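Local coordinates for protein D-ribitol-5-phosphate phosphatase (Bacteroides thetaiotaomicron, PDB 4JB3) that dephosphorylates D-ribitol 5-phosphate, D-ribitol 1-phosphate and 5-amino-6-(5-phospho-D-ribitylamino)uracil, and so could take part in riboflavin biosynthesis, at residues 47-52 with 85-91; 157-161 with 177-182; 69-73 with 131-135; 33-38 with 212-218. All coordinates share one frame; numbering follows the deposited sequence.

Interaction 1: residues 47-52 with 85-91; sequences FIKLGL and LGDLCGR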
loop_
_atom_site.group_PDB
_atom_site.type_symbol
_atom_site.label_atom_id
_atom_site.label_comp_id
_atom_site.label_asym_id
_atom_site.label_seq_id
_atom_site.Cartn_x
_atom_site.Cartn_y
_atom_site.Cartn_z
ATOM N N PHE A 47 11.738 1.481 14.921
ATOM C CA PHE A 47 11.816 0.176 15.576
ATOM C C PHE A 47 13.014 0.045 16.508
ATOM O O PHE A 47 12.917 -0.613 17.543
ATOM C CB PHE A 47 11.728 -0.979 14.572
ATOM C CG PHE A 47 10.322 -1.265 14.120
ATOM C CD1 PHE A 47 9.769 -0.589 13.031
ATOM C CD2 PHE A 47 9.536 -2.185 14.806
ATOM C CE1 PHE A 47 8.463 -0.842 12.626
ATOM C CE2 PHE A 47 8.230 -2.447 14.403
ATOM C CZ PHE A 47 7.689 -1.774 13.316
ATOM N N ILE A 48 14.139 0.673 16.168
ATOM C CA ILE A 48 15.283 0.693 17.086
ATOM C C ILE A 48 14.877 1.329 18.419
ATOM O O ILE A 48 15.273 0.853 19.483
ATOM C CB ILE A 48 16.503 1.422 16.472
ATOM C CG1 ILE A 48 17.126 0.560 15.373
ATOM C CG2 ILE A 48 17.537 1.748 17.539
ATOM C CD1 ILE A 48 18.221 1.256 14.579
ATOM N N LYS A 49 14.036 2.364 18.351
ATOM C CA LYS A 49 13.548 3.062 19.541
ATOM C C LYS A 49 12.832 2.108 20.509
ATOM O O LYS A 49 12.900 2.293 21.723
ATOM C CB LYS A 49 12.625 4.224 19.136
ATOM C CG LYS A 49 11.995 4.976 20.306
ATOM C CD LYS A 49 11.255 6.229 19.847
ATOM C CE LYS A 49 10.573 6.928 21.017
ATOM N NZ LYS A 49 9.930 8.207 20.609
ATOM N N LEU A 50 12.178 1.082 19.961
ATOM C CA LEU A 50 11.492 0.071 20.780
ATOM C C LEU A 50 12.438 -0.939 21.404
ATOM O O LEU A 50 12.049 -1.670 22.320
ATOM C CB LEU A 50 10.486 -0.715 19.943
ATOM C CG LEU A 50 9.298 -0.019 19.303
ATOM C CD1 LEU A 50 8.457 -1.064 18.594
ATOM C CD2 LEU A 50 8.480 0.713 20.349
ATOM N N GLY A 51 13.669 -0.998 20.907
ATOM C CA GLY A 51 14.613 -1.999 21.349
ATOM C C GLY A 51 15.061 -2.959 20.267
ATOM O O GLY A 51 15.884 -3.828 20.519
ATOM N N LEU A 52 14.521 -2.819 19.061
ATOM C CA LEU A 52 14.914 -3.723 17.984
ATOM C C LEU A 52 16.206 -3.212 17.363
ATOM O O LEU A 52 16.201 -2.590 16.297
ATOM C CB LEU A 52 13.805 -3.839 16.940
ATOM C CG LEU A 52 13.914 -5.005 15.950
ATOM C CD1 LEU A 52 13.822 -6.339 16.677
ATOM C CD2 LEU A 52 12.829 -4.908 14.887
ATOM N N LEU A 85 7.446 -9.418 19.022
ATOM C CA LEU A 85 8.368 -8.298 18.849
ATOM C C LEU A 85 8.958 -7.894 20.198
ATOM O O LEU A 85 10.162 -7.671 20.318
ATOM C CB LEU A 85 7.661 -7.116 18.189
ATOM C CG LEU A 85 8.494 -5.849 17.994
ATOM C CD1 LEU A 85 9.644 -6.126 17.056
ATOM C CD2 LEU A 85 7.611 -4.720 17.451
ATOM N N GLY A 86 8.111 -7.825 21.223
ATOM C CA GLY A 86 8.574 -7.513 22.562
ATOM C C GLY A 86 9.606 -8.505 23.067
ATOM O O GLY A 86 10.567 -8.128 23.742
ATOM N N ASP A 87 9.412 -9.782 22.754
ATOM C CA ASP A 87 10.372 -10.795 23.192
ATOM C C ASP A 87 11.729 -10.560 22.519
ATOM O O ASP A 87 12.774 -10.740 23.144
ATOM C CB ASP A 87 9.870 -12.205 22.869
ATOM C CG ASP A 87 8.660 -12.613 23.690
ATOM O OD1 ASP A 87 8.348 -11.959 24.707
ATOM O OD2 ASP A 87 8.018 -13.613 23.309
ATOM N N LEU A 88 11.706 -10.157 21.250
ATOM C CA LEU A 88 12.937 -9.778 20.556
ATOM C C LEU A 88 13.602 -8.568 21.206
ATOM O O LEU A 88 14.834 -8.506 21.313
ATOM C CB LEU A 88 12.661 -9.458 19.086
ATOM C CG LEU A 88 12.353 -10.621 18.142
ATOM C CD1 LEU A 88 12.149 -10.112 16.727
ATOM C CD2 LEU A 88 13.473 -11.637 18.168
ATOM N N CYS A 89 12.787 -7.603 21.623
ATOM C CA CYS A 89 13.290 -6.344 22.169
ATOM C C CYS A 89 13.687 -6.487 23.624
ATOM O O CYS A 89 14.346 -5.611 24.184
ATOM C CB CYS A 89 12.228 -5.244 22.052
ATOM S SG CYS A 89 11.844 -4.728 20.372
ATOM N N GLY A 90 13.268 -7.588 24.244
ATOM C CA GLY A 90 13.557 -7.812 25.640
ATOM C C GLY A 90 12.678 -6.997 26.570
ATOM O O GLY A 90 13.037 -6.803 27.737
ATOM N N ARG A 91 11.535 -6.525 26.072
ATOM C CA ARG A 91 10.573 -5.856 26.941
ATOM C C ARG A 91 9.146 -5.884 26.403
ATOM O O ARG A 91 8.925 -6.004 25.204
ATOM C CB ARG A 91 11.016 -4.424 27.274
ATOM C CG ARG A 91 10.772 -3.386 26.196
ATOM C CD ARG A 91 10.695 -2.004 26.844
ATOM N NE ARG A 91 10.513 -0.930 25.877
ATOM C CZ ARG A 91 9.339 -0.394 25.549
ATOM N NH1 ARG A 91 8.211 -0.830 26.105
ATOM N NH2 ARG A 91 9.293 0.580 24.651
#

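Interaction 2: residues 157-161 with 177-182; sequences DKLYL and FMIKDS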
loop_
_atom_site.group_PDB
_atom_site.type_symbol
_atom_site.label_atom_id
_atom_site.label_comp_id
_atom_site.label_asym_id
_atom_site.label_seq_id
_atom_site.Cartn_x
_atom_site.Cartn_y
_atom_site.Cartn_z
ATOM N N ASP A 157 -13.016 1.479 -4.464
ATOM C CA ASP A 157 -14.211 0.664 -4.429
ATOM C C ASP A 157 -14.074 -0.474 -3.429
ATOM O O ASP A 157 -15.041 -0.819 -2.732
ATOM C CB ASP A 157 -14.521 0.135 -5.825
ATOM C CG ASP A 157 -14.942 1.242 -6.776
ATOM O OD1 ASP A 157 -16.036 1.802 -6.587
ATOM O OD2 ASP A 157 -14.173 1.568 -7.701
ATOM N N LYS A 158 -12.875 -1.044 -3.345
ATOM C CA LYS A 158 -12.586 -2.103 -2.376
ATOM C C LYS A 158 -11.097 -2.166 -2.063
ATOM O O LYS A 158 -10.264 -1.897 -2.938
ATOM C CB LYS A 158 -13.068 -3.469 -2.892
ATOM C CG LYS A 158 -12.879 -4.608 -1.888
ATOM C CD LYS A 158 -13.758 -5.802 -2.214
ATOM C CE LYS A 158 -13.551 -6.935 -1.212
ATOM N NZ LYS A 158 -14.553 -8.033 -1.425
ATOM N N LEU A 159 -10.777 -2.514 -0.816
ATOM C CA LEU A 159 -9.410 -2.730 -0.355
ATOM C C LEU A 159 -9.098 -4.225 -0.287
ATOM O O LEU A 159 -9.826 -4.989 0.357
ATOM C CB LEU A 159 -9.232 -2.158 1.051
ATOM C CG LEU A 159 -9.498 -0.670 1.268
ATOM C CD1 LEU A 159 -9.344 -0.308 2.735
ATOM C CD2 LEU A 159 -8.512 0.107 0.482
ATOM N N TYR A 160 -8.014 -4.636 -0.929
ATOM C CA TYR A 160 -7.519 -5.999 -0.805
ATOM C C TYR A 160 -6.230 -5.950 0.002
ATOM O O TYR A 160 -5.186 -5.486 -0.471
ATOM C CB TYR A 160 -7.298 -6.638 -2.182
ATOM C CG TYR A 160 -8.585 -6.785 -2.961
ATOM C CD1 TYR A 160 -9.381 -7.903 -2.801
ATOM C CD2 TYR A 160 -9.032 -5.782 -3.824
ATOM C CE1 TYR A 160 -10.572 -8.043 -3.500
ATOM C CE2 TYR A 160 -10.227 -5.918 -4.526
ATOM C CZ TYR A 160 -10.987 -7.045 -4.362
ATOM O OH TYR A 160 -12.172 -7.182 -5.054
ATOM N N LEU A 161 -6.319 -6.446 1.231
ATOM C CA LEU A 161 -5.263 -6.279 2.233
ATOM C C LEU A 161 -4.617 -7.623 2.518
ATOM O O LEU A 161 -5.308 -8.591 2.854
ATOM C CB LEU A 161 -5.872 -5.714 3.527
ATOM C CG LEU A 161 -6.702 -4.434 3.355
ATOM C CD1 LEU A 161 -7.300 -3.991 4.687
ATOM C CD2 LEU A 161 -5.831 -3.335 2.766
ATOM N N PHE A 177 -6.772 -13.843 -5.892
ATOM C CA PHE A 177 -7.956 -13.568 -5.093
ATOM C C PHE A 177 -8.614 -12.296 -5.574
ATOM O O PHE A 177 -9.831 -12.249 -5.762
ATOM C CB PHE A 177 -7.631 -13.409 -3.610
ATOM C CG PHE A 177 -8.847 -13.103 -2.769
ATOM C CD1 PHE A 177 -9.258 -11.793 -2.553
ATOM C CD2 PHE A 177 -9.588 -14.132 -2.214
ATOM C CE1 PHE A 177 -10.384 -11.516 -1.798
ATOM C CE2 PHE A 177 -10.716 -13.862 -1.457
ATOM C CZ PHE A 177 -11.110 -12.550 -1.247
ATOM N N MET A 178 -7.807 -11.261 -5.767
ATOM C CA MET A 178 -8.321 -9.961 -6.165
ATOM C C MET A 178 -9.023 -10.039 -7.519
ATOM O O MET A 178 -10.106 -9.480 -7.703
ATOM C CB MET A 178 -7.186 -8.935 -6.176
ATOM C CG MET A 178 -7.622 -7.548 -6.554
ATOM S SD MET A 178 -7.545 -7.279 -8.320
ATOM C CE MET A 178 -8.490 -5.765 -8.424
ATOM N N ILE A 179 -8.410 -10.746 -8.461
ATOM C CA ILE A 179 -8.984 -10.878 -9.794
ATOM C C ILE A 179 -10.319 -11.607 -9.735
ATOM O O ILE A 179 -11.297 -11.202 -10.366
ATOM C CB ILE A 179 -8.028 -11.630 -10.739
ATOM C CG1 ILE A 179 -6.801 -10.773 -11.041
ATOM C CG2 ILE A 179 -8.742 -12.005 -12.030
ATOM C CD1 ILE A 179 -5.686 -11.532 -11.724
ATOM N N LYS A 180 -10.368 -12.682 -8.961
ATOM C CA LYS A 180 -11.588 -13.475 -8.877
ATOM C C LYS A 180 -12.701 -12.752 -8.131
ATOM O O LYS A 180 -13.874 -12.875 -8.481
ATOM C CB LYS A 180 -11.303 -14.817 -8.214
ATOM C CG LYS A 180 -10.532 -15.779 -9.091
ATOM C CD LYS A 180 -10.377 -17.114 -8.397
ATOM C CE LYS A 180 -10.067 -18.208 -9.402
ATOM N NZ LYS A 180 -8.735 -18.036 -10.033
ATOM N N ASP A 181 -12.336 -11.998 -7.100
ATOM C CA ASP A 181 -13.334 -11.305 -6.292
ATOM C C ASP A 181 -13.897 -10.085 -7.006
ATOM O O ASP A 181 -15.085 -9.792 -6.898
ATOM C CB ASP A 181 -12.736 -10.869 -4.952
ATOM C CG ASP A 181 -13.751 -10.178 -4.067
ATOM O OD1 ASP A 181 -14.582 -10.882 -3.456
ATOM O OD2 ASP A 181 -13.738 -8.930 -3.995
ATOM N N SER A 182 -13.033 -9.375 -7.727
ATOM C CA SER A 182 -13.397 -8.097 -8.334
ATOM C C SER A 182 -13.975 -8.267 -9.722
ATOM O O SER A 182 -14.645 -7.367 -10.227
ATOM C CB SER A 182 -12.172 -7.188 -8.438
ATOM O OG SER A 182 -11.222 -7.711 -9.353
#

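Interaction 3: residues 69-73 with 131-135; sequences QELEE and NTNPF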
loop_
_atom_site.group_PDB
_atom_site.type_symbol
_atom_site.label_atom_id
_atom_site.label_comp_id
_atom_site.label_asym_id
_atom_site.label_seq_id
_atom_site.Cartn_x
_atom_site.Cartn_y
_atom_site.Cartn_z
ATOM N N GLN A 69 6.538 -10.562 8.265
ATOM C CA GLN A 69 5.766 -11.231 7.217
ATOM C C GLN A 69 4.535 -11.916 7.789
ATOM O O GLN A 69 3.439 -11.820 7.223
ATOM C CB GLN A 69 6.620 -12.263 6.488
ATOM C CG GLN A 69 5.825 -13.172 5.556
ATOM C CD GLN A 69 6.717 -14.004 4.664
ATOM O OE1 GLN A 69 7.893 -14.205 4.961
ATOM N NE2 GLN A 69 6.167 -14.480 3.549
ATOM N N GLU A 70 4.713 -12.623 8.901
ATOM C CA GLU A 70 3.594 -13.327 9.512
ATOM C C GLU A 70 2.460 -12.370 9.860
ATOM O O GLU A 70 1.286 -12.688 9.651
ATOM C CB GLU A 70 4.040 -14.145 10.736
ATOM C CG GLU A 70 4.822 -15.391 10.359
ATOM C CD GLU A 70 5.495 -16.047 11.542
ATOM O OE1 GLU A 70 5.299 -15.571 12.675
ATOM O OE2 GLU A 70 6.229 -17.037 11.340
ATOM N N LEU A 71 2.802 -11.187 10.366
ATOM C CA LEU A 71 1.796 -10.171 10.649
ATOM C C LEU A 71 1.109 -9.725 9.363
ATOM O O LEU A 71 -0.127 -9.658 9.296
ATOM C CB LEU A 71 2.433 -8.962 11.341
ATOM C CG LEU A 71 1.497 -7.771 11.561
ATOM C CD1 LEU A 71 0.478 -8.117 12.657
ATOM C CD2 LEU A 71 2.291 -6.509 11.884
ATOM N N GLU A 72 1.885 -9.475 8.318
ATOM C CA GLU A 72 1.297 -8.973 7.077
ATOM C C GLU A 72 0.532 -10.040 6.294
ATOM O O GLU A 72 -0.215 -9.717 5.370
ATOM C CB GLU A 72 2.342 -8.231 6.234
ATOM C CG GLU A 72 2.915 -7.040 7.017
ATOM C CD GLU A 72 3.201 -5.818 6.169
ATOM O OE1 GLU A 72 3.692 -5.953 5.021
ATOM O OE2 GLU A 72 2.931 -4.695 6.668
ATOM N N GLU A 73 0.686 -11.300 6.682
ATOM C CA GLU A 73 -0.104 -12.383 6.082
ATOM C C GLU A 73 -1.254 -12.846 6.973
ATOM O O GLU A 73 -1.986 -13.771 6.615
ATOM C CB GLU A 73 0.793 -13.566 5.718
ATOM C CG GLU A 73 1.735 -13.223 4.597
ATOM C CD GLU A 73 2.701 -14.322 4.233
ATOM O OE1 GLU A 73 2.687 -15.399 4.875
ATOM O OE2 GLU A 73 3.486 -14.105 3.287
ATOM N N ASN A 131 0.381 -4.986 0.632
ATOM C CA ASN A 131 0.955 -5.596 1.815
ATOM C C ASN A 131 0.858 -4.623 2.968
ATOM O O ASN A 131 1.464 -3.539 2.951
ATOM C CB ASN A 131 2.424 -5.929 1.594
ATOM C CG ASN A 131 2.626 -7.035 0.604
ATOM O OD1 ASN A 131 1.677 -7.700 0.190
ATOM N ND2 ASN A 131 3.876 -7.247 0.214
ATOM N N THR A 132 0.096 -5.008 3.978
ATOM C CA THR A 132 -0.108 -4.123 5.099
ATOM C C THR A 132 -0.519 -4.919 6.326
ATOM O O THR A 132 -0.432 -6.146 6.334
ATOM C CB THR A 132 -1.102 -2.975 4.729
ATOM O OG1 THR A 132 -1.065 -1.949 5.728
ATOM C CG2 THR A 132 -2.522 -3.500 4.552
ATOM N N ASN A 133 -0.944 -4.211 7.368
ATOM C CA ASN A 133 -1.211 -4.836 8.644
ATOM C C ASN A 133 -2.199 -3.989 9.431
ATOM O O ASN A 133 -2.445 -2.835 9.066
ATOM C CB ASN A 133 0.108 -5.072 9.392
ATOM C CG ASN A 133 0.817 -3.795 9.739
ATOM O OD1 ASN A 133 0.359 -3.030 10.588
ATOM N ND2 ASN A 133 1.947 -3.552 9.085
ATOM N N PRO A 134 -2.791 -4.559 10.491
ATOM C CA PRO A 134 -3.802 -3.830 11.267
ATOM C C PRO A 134 -3.304 -2.550 11.918
ATOM O O PRO A 134 -4.109 -1.632 12.124
ATOM C CB PRO A 134 -4.205 -4.840 12.345
ATOM C CG PRO A 134 -3.936 -6.167 11.734
ATOM C CD PRO A 134 -2.704 -5.976 10.895
ATOM N N PHE A 135 -2.017 -2.468 12.247
ATOM C CA PHE A 135 -1.525 -1.245 12.871
ATOM C C PHE A 135 -1.628 -0.089 11.890
ATOM O O PHE A 135 -2.144 0.992 12.219
ATOM C CB PHE A 135 -0.072 -1.397 13.322
ATOM C CG PHE A 135 0.127 -2.426 14.392
ATOM C CD1 PHE A 135 -0.116 -2.122 15.730
ATOM C CD2 PHE A 135 0.589 -3.693 14.068
ATOM C CE1 PHE A 135 0.075 -3.079 16.728
ATOM C CE2 PHE A 135 0.789 -4.659 15.064
ATOM C CZ PHE A 135 0.522 -4.349 16.395
#

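Interaction 4: residues 33-38 with 212-218; sequences GVIVDI and PENGADW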
loop_
_atom_site.group_PDB
_atom_site.type_symbol
_atom_site.label_atom_id
_atom_site.label_comp_id
_atom_site.label_asym_id
_atom_site.label_seq_id
_atom_site.Cartn_x
_atom_site.Cartn_y
_atom_site.Cartn_z
ATOM N N GLY A 33 4.491 3.527 -0.842
ATOM C CA GLY A 33 5.322 3.672 -2.022
ATOM C C GLY A 33 4.594 4.288 -3.203
ATOM O O GLY A 33 5.233 4.687 -4.178
ATOM N N VAL A 34 3.268 4.349 -3.122
ATOM C CA VAL A 34 2.443 4.868 -4.211
ATOM C C VAL A 34 1.522 5.977 -3.716
ATOM O O VAL A 34 1.691 7.146 -4.079
ATOM C CB VAL A 34 1.657 3.726 -4.901
ATOM C CG1 VAL A 34 0.698 4.272 -5.952
ATOM C CG2 VAL A 34 2.636 2.740 -5.539
ATOM N N ILE A 35 0.576 5.625 -2.854
ATOM C CA ILE A 35 -0.330 6.635 -2.303
ATOM C C ILE A 35 0.363 7.442 -1.201
ATOM O O ILE A 35 0.210 8.666 -1.125
ATOM C CB ILE A 35 -1.624 5.987 -1.795
ATOM C CG1 ILE A 35 -2.410 5.431 -2.985
ATOM C CG2 ILE A 35 -2.470 6.989 -1.031
ATOM C CD1 ILE A 35 -3.663 4.662 -2.609
ATOM N N VAL A 36 1.126 6.756 -0.350
ATOM C CA VAL A 36 1.877 7.391 0.730
ATOM C C VAL A 36 3.358 7.014 0.601
ATOM O O VAL A 36 3.678 5.861 0.303
ATOM C CB VAL A 36 1.344 6.954 2.123
ATOM C CG1 VAL A 36 2.073 7.684 3.228
ATOM C CG2 VAL A 36 -0.168 7.209 2.230
ATOM N N ASP A 37 4.258 7.975 0.811
ATOM C CA ASP A 37 5.699 7.711 0.754
ATOM C C ASP A 37 6.137 6.746 1.846
ATOM O O ASP A 37 5.695 6.858 2.995
ATOM C CB ASP A 37 6.520 8.977 1.019
ATOM C CG ASP A 37 6.244 10.092 0.056
ATOM O OD1 ASP A 37 5.567 9.868 -0.961
ATOM O OD2 ASP A 37 6.741 11.210 0.327
ATOM N N ILE A 38 7.034 5.829 1.494
ATOM C CA ILE A 38 7.724 4.975 2.470
ATOM C C ILE A 38 9.112 5.540 2.737
ATOM O O ILE A 38 9.809 5.944 1.807
ATOM C CB ILE A 38 7.914 3.535 1.922
ATOM C CG1 ILE A 38 6.574 2.847 1.708
ATOM C CG2 ILE A 38 8.795 2.697 2.858
ATOM C CD1 ILE A 38 5.696 2.901 2.905
ATOM N N PRO A 212 5.739 3.680 -10.493
ATOM C CA PRO A 212 6.249 4.990 -10.077
ATOM C C PRO A 212 7.378 4.861 -9.063
ATOM O O PRO A 212 7.546 3.814 -8.422
ATOM C CB PRO A 212 5.027 5.646 -9.428
ATOM C CG PRO A 212 4.231 4.486 -8.882
ATOM C CD PRO A 212 4.414 3.383 -9.909
ATOM N N GLU A 213 8.136 5.942 -8.921
ATOM C CA GLU A 213 9.157 6.043 -7.883
ATOM C C GLU A 213 8.484 6.413 -6.577
ATOM O O GLU A 213 7.666 7.335 -6.524
ATOM C CB GLU A 213 10.168 7.120 -8.251
ATOM C CG GLU A 213 11.302 7.259 -7.246
ATOM C CD GLU A 213 12.335 8.274 -7.684
ATOM O OE1 GLU A 213 12.026 9.094 -8.572
ATOM O OE2 GLU A 213 13.457 8.250 -7.138
ATOM N N ASN A 214 8.848 5.708 -5.516
ATOM C CA ASN A 214 8.428 6.073 -4.166
ATOM C C ASN A 214 8.774 7.529 -3.879
ATOM O O ASN A 214 9.938 7.933 -4.002
ATOM C CB ASN A 214 9.152 5.157 -3.176
ATOM C CG ASN A 214 8.934 5.552 -1.731
ATOM O OD1 ASN A 214 7.810 5.827 -1.306
ATOM N ND2 ASN A 214 10.020 5.594 -0.960
ATOM N N GLY A 215 7.762 8.321 -3.536
ATOM C CA GLY A 215 7.969 9.707 -3.158
ATOM C C GLY A 215 7.791 10.686 -4.296
ATOM O O GLY A 215 7.733 11.900 -4.079
ATOM N N ALA A 216 7.713 10.168 -5.513
ATOM C CA ALA A 216 7.595 11.018 -6.691
ATOM C C ALA A 216 6.142 11.340 -7.002
ATOM O O ALA A 216 5.234 10.567 -6.690
ATOM C CB ALA A 216 8.241 10.335 -7.886
ATOM N N ASP A 217 5.926 12.486 -7.643
ATOM C CA ASP A 217 4.588 12.879 -8.072
ATOM C C ASP A 217 4.259 12.245 -9.416
ATOM O O ASP A 217 4.681 12.731 -10.476
ATOM C CB ASP A 217 4.493 14.399 -8.166
ATOM C CG ASP A 217 3.186 14.862 -8.761
ATOM O OD1 ASP A 217 2.191 14.102 -8.700
ATOM O OD2 ASP A 217 3.153 15.993 -9.283
ATOM N N TRP A 218 3.487 11.168 -9.364
ATOM C CA TRP A 218 3.188 10.383 -10.547
ATOM C C TRP A 218 1.957 10.826 -11.328
ATOM O O TRP A 218 1.580 10.159 -12.283
ATOM C CB TRP A 218 3.065 8.889 -10.191
ATOM C CG TRP A 218 2.312 8.570 -8.911
ATOM C CD1 TRP A 218 2.846 8.028 -7.781
ATOM C CD2 TRP A 218 0.900 8.737 -8.645
ATOM N NE1 TRP A 218 1.870 7.856 -6.829
ATOM C CE2 TRP A 218 0.669 8.274 -7.335
ATOM C CE3 TRP A 218 -0.180 9.226 -9.389
ATOM C CZ2 TRP A 218 -0.589 8.297 -6.741
ATOM C CZ3 TRP A 218 -1.441 9.243 -8.795
ATOM C CH2 TRP A 218 -1.628 8.785 -7.484
HETATM O O HOH W 1 4.957 7.007 -5.693
HETATM O O HOH W 2 4.869 7.776 -2.562
HETATM O O HOH W 3 7.535 12.907 -1.501
#

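Interaction 1: residues 47-52 with 85-91
Leu85 CD2 lies near the plane of the Phe47 ring, at its edge, 3.9 Å from CE2 of Phe47, while the rings of Trp102 and Phe68 join Phe47 edge-to-face. The guanidinium of Arg91 is turned obliquely to Leu50 O and pairs instead with Glu97, a residue of helix 95-103. Leu85 is the wedge here. Its CG stands anti to the backbone N (chi1 178°), which aims the two methyls at different neighbours: CD2 also touches Leu50 CD1, and CD1 rests 4.0 Å from Leu52 CD2. Leu52 lies beside Leu88, the two side chains pointing the same way, with CD1 of Leu52 4.1 Å from CB of Leu88. These contacts join the C-terminal ends of helices 40-50 and 78-89 in the helical region inserted between strands 26-29 and 125-130, consistent with the cap (lid) of HAD phosphatases. Both ends are closed by a Schellman motif with a glycine of positive phi, Gly51 in one and Gly90 in the other. The backbones come closest where Gly51 CA lies 4.6 Å from Cys89 CA. A CB on Gly51 would probably press on CB of Cys89, and at these backbone angles also on the carbonyl oxygen of Leu50. Cys89 leans its sulfur on the turn itself, SG being 3.5 Å from Leu52 N, and its CB lies 3.6 Å from Leu50 O.

Interaction 2: residues 157-161 with 177-182
Tyr160 reaches from strand 158-161 to helix 172-182 and is gripped on both faces and along its edge. The tight part is its meeting with Met178, both residues being buried. In the Met178 conformer described, one of two, CG sits 3.7 Å from the centroid of the Tyr160 ring and 17° off the normal, a CH-pi contact; the sulfur stands farther out above the same face, a more doubtful Met-aromatic contact. Leu165 and strand 125-130 add to this inner side.

The solvent side is looser and more polar. There the aliphatic part of Lys158 passes over the rim of the opposite ring face, and Phe177 approaches edge to edge, its CE1 3.9 Å from CE1 of Tyr160. Lys158, extended beyond CG, crosses Asp181 at about a right angle and forms a salt bridge in which NZ meets OD2 of Asp181 on its syn side at 2.8 Å, tilted out of the carboxylate plane. The Tyr160 hydroxyl donates to the same oxygen, OH to OD2 2.6 Å, reaching the anti lone pair of OD2, with ring and carboxylate 76° apart. The axes of 158-161 and 177-182 run nearly antiparallel, at 153°, as expected where a helix of a Rossmann-like HAD core packs on the edge strand of its parallel sheet.

One carboxylate oxygen thus takes two donors, one of them charged. The ammonium group probably favours the ionised form of Asp181, and the short phenol bond is likely to limit how far the carboxylate can turn while also holding the Tyr160 ring in its slot.

Interaction 3: residues 69-73 with 131-135
Glu72 and Asn133 meet because each side chain folds back toward the other. In Glu72, CG stands anti to the carbonyl carbon (chi1 -60°) and the chain then bends at chi2, laying the carboxylate along the backbone of Thr132. Asn133 places CG between its own N and carbonyl carbon (chi1 64°), which turns ND2 to the glutamate. The bond that results, Asn133 ND2 to OE2 of Glu72, is 2.8 Å long and moderately bent; it uses the anti lone pair of OE2 and lies close to the amide plane. The backbones touch as well, Glu72 CA being 3.4 Å from Thr132 O in a CA-H...O contact.

Leu71 fills the apolar side. Its CD2 lies 3.6 Å from Asn133 CB and 3.9 Å from CD2 of Phe135, at the edge of that ring, while CD1 is 4.2 Å from Pro134 CD. Trp102 of helix 95-103 covers the group. Asn133 is the N-cap of helix 134-140, its OD1 accepting weakly from Phe135 N and also from Val136 N, and its loop follows strand 125-130, where the HAD fold carries its second motif. Helix 66-72 of the probable lid thus meets a core loop, in keeping with the closed lid. Replacing Glu72 by alanine is likely to leave Asn133 ND2 without this acceptor and remove the carboxylate that meets the glycerol.

That glycerol, probably from the crystallisation liquor, is bound by OE1. With one oxygen on the N-cap amide and the other on a polyol, Glu72 is positioned in a way consistent with a role in the substrate pocket.

Interaction 4: residues 33-38 with 212-218
The single wide, pi-type helical turn after strand 26-29 fits the squiggle of HAD enzymes; the strand leads to Asp30, the probable nucleophile. The loop joining strand 208-210 to helix 219-226, with a type II turn from Glu213 to Ala216, holds it. Asn214 pairs with both N-H and C=O of Ile38, as a peptide group might: its OD1 accepts from Ile38 N at 2.9 Å and its ND2 gives to Ile38 O at 2.8 Å. Both bonds are nearly straight, and the second lies in the carbonyl plane on a lone pair. With CG anti to the backbone N (chi1 173°), the amide extends across to Ile38, and Gly33 CA comes within 3.4 Å of Asn214 OD1. A lysine in place of Asn214 would probably leave Ile38 N without its acceptor and the two loops less firmly joined.

Farther along, Trp218 sends NE1 to Val34 O at 2.8 Å. The oxygen lies near the indole plane, but the donor stands 43° above the carbonyl plane. Lys113 shares that carbonyl. Val34 also packs CG2 4.1 Å from Pro212 CG. Three waters bridge the rest, one joining Gly33 O to Glu213 O, the others linking the Asp37 carboxylate to Gly215 N and O.

Since Gly32 helps bind the sodium ion together with Asp30 and Asp194, these bonds to main-chain groups probably help set the shape of the turn bordering the metal site.

Interactions 4 and 3 lie near the metal site, interaction 2 farther off, the Tyr160 side chain being about 14 Å from the sodium ion. Gly33 of interaction 4 is about 4 Å from that ion. In interaction 3 the Asn131 side chain is about 7 Å from it, while the Glu72 side chain is about 3 Å from the bound glycerol. The centres of 3 and 4 are about 20 Å apart, on opposite sides of the chain's centre. Interaction 2 touches interaction 3 where Leu161 CD2 meets Thr132 CG2 at 3.8 Å. Interaction 1, away from the annotated sites though its Phe47 side chain is about 8 Å from a glycerol, is about 18 Å from interaction 3 centre to centre; helix 66-72 of interaction 3 is followed in the chain by helix 78-89 of interaction 1.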